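Local coordinates for carbonic anhydrase (Porphyridium purpureum, PDB 1DDZ), which probably catalyses the reversible hydration of carbon dioxide to hydrogencarbonate and a proton, as a zinc-dependent beta-class carbonic anhydrase, at residues His415-Ala418 against Glu419-Arg422. Residues are numbered along the deposited sequence; the frame is centred on the assembly and turned at random.
Sequences HNQA and ELSR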
loop_
_atom_site.group_PDB
_atom_site.type_symbol
_atom_site.label_atom_id
_atom_site.label_comp_id
_atom_site.label_asym_id
_atom_site.label_seq_id
_atom_site.Cartn_x
_atom_site.Cartn_y
_atom_site.Cartn_z
ATOM N N HIS A 415 4.542 19.229 13.645
ATOM C CA HIS A 415 5.690 18.981 14.508
ATOM C C HIS A 415 6.804 20.001 14.372
ATOM O O HIS A 415 7.868 19.811 14.938
ATOM C CB HIS A 415 6.290 17.578 14.242
ATOM C CG HIS A 415 5.397 16.435 14.633
ATOM N ND1 HIS A 415 5.041 15.434 13.756
ATOM C CD2 HIS A 415 4.735 16.174 15.785
ATOM C CE1 HIS A 415 4.189 14.616 14.341
ATOM N NE2 HIS A 415 3.986 15.041 15.573
ATOM N N ASN A 416 6.588 21.037 13.576
ATOM C CA ASN A 416 7.627 22.026 13.359
ATOM C C ASN A 416 7.111 23.440 13.450
ATOM O O ASN A 416 7.622 24.330 12.769
ATOM C CB ASN A 416 8.255 21.811 11.987
ATOM C CG ASN A 416 9.098 20.565 11.932
ATOM O OD1 ASN A 416 10.291 20.609 12.133
ATOM N ND2 ASN A 416 8.473 19.437 11.653
ATOM N N GLN A 417 6.064 23.624 14.243
ATOM C CA GLN A 417 5.454 24.923 14.437
ATOM C C GLN A 417 6.424 25.909 15.092
ATOM O O GLN A 417 6.321 27.115 14.882
ATOM C CB GLN A 417 4.178 24.794 15.270
ATOM C CG GLN A 417 2.997 24.220 14.512
ATOM C CD GLN A 417 2.421 25.188 13.510
ATOM O OE1 GLN A 417 3.164 25.877 12.822
ATOM N NE2 GLN A 417 1.087 25.245 13.424
ATOM N N ALA A 418 7.387 25.403 15.846
ATOM C CA ALA A 418 8.361 26.263 16.494
ATOM C C ALA A 418 9.023 27.132 15.438
ATOM O O ALA A 418 9.034 28.362 15.555
ATOM C CB ALA A 418 9.404 25.432 17.224
ATOM N N GLU A 419 9.512 26.487 14.380
ATOM C CA GLU A 419 10.145 27.178 13.275
ATOM C C GLU A 419 9.137 27.810 12.340
ATOM O O GLU A 419 9.307 28.958 11.932
ATOM C CB GLU A 419 11.035 26.235 12.482
ATOM C CG GLU A 419 11.485 26.795 11.123
ATOM C CD GLU A 419 12.287 28.108 11.229
ATOM O OE1 GLU A 419 12.275 28.900 10.268
ATOM O OE2 GLU A 419 12.942 28.347 12.267
ATOM N N LEU A 420 8.080 27.086 11.999
ATOM C CA LEU A 420 7.090 27.631 11.076
ATOM C C LEU A 420 6.379 28.906 11.573
ATOM O O LEU A 420 6.126 29.803 10.788
ATOM C CB LEU A 420 6.092 26.543 10.632
ATOM C CG LEU A 420 6.676 25.388 9.803
ATOM C CD1 LEU A 420 5.577 24.359 9.523
ATOM C CD2 LEU A 420 7.278 25.920 8.493
ATOM N N SER A 421 6.149 29.006 12.875
ATOM C CA SER A 421 5.501 30.171 13.496
ATOM C C SER A 421 6.222 31.487 13.260
ATOM O O SER A 421 5.612 32.543 13.222
ATOM C CB SER A 421 5.395 29.950 15.001
ATOM O OG SER A 421 4.541 28.849 15.251
ATOM N N ARG A 422 7.534 31.404 13.114
ATOM C CA ARG A 422 8.364 32.579 12.880
ATOM C C ARG A 422 8.074 33.201 11.528
ATOM O O ARG A 422 8.375 34.356 11.299
ATOM C CB ARG A 422 9.840 32.184 12.928
ATOM C CG ARG A 422 10.267 31.491 14.216
ATOM C CD ARG A 422 11.695 30.997 14.095
ATOM N NE ARG A 422 12.593 32.099 13.790
ATOM C CZ ARG A 422 13.767 31.993 13.177
ATOM N NH1 ARG A 422 14.229 30.811 12.776
ATOM N NH2 ARG A 422 14.486 33.092 12.966
#
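The short helix 417-420 begins with Asn416 at its N-cap position, and Asn416 O takes the first i to i+4 bond of the turn: Leu420 N donates to it at 2.9 Å, nearly straight at 169° and in the carbonyl plane. Asn416 O also touches the Leu420 side chain, 3.3 Å from Leu420 CG. One residue on, Gln417 O is gripped twice by Ser421. Ser421 N reaches Gln417 O at 2.8 Å, and Ser421 OG donates to that oxygen from the opposite face of the carbonyl plane, at a modelled 2.5 Å that is short enough for the exact length to be doubtful. The hydroxyl can fold back to the carbonyl four residues earlier because OG stands beside its own backbone N (chi1 -64°). Gln417 is bent at chi2, which lays its OE1 3.7 Å from Leu420 CB, with the two side chains crossing at about a right angle.

This turn, within the carbonic anhydrase family region 323-475, lies between helix 407-414 and the long helix 426-447, and helix 12-25 packs against it through Glu21 and Val25. On that side Arg422 NH1 forms a 2.8 Å salt bridge with Glu419 OE2, entering on the carboxylate's syn lone pair. Arg422 CG lies 3.6 Å from Ala418 O. Glu419 OE1 pairs with Arg432 of helix 426-447, leaving the carboxylate held between two arginines, which would probably favour its charged form. The Asn416 amide turns backward instead, its ND2 donating to Val412 O.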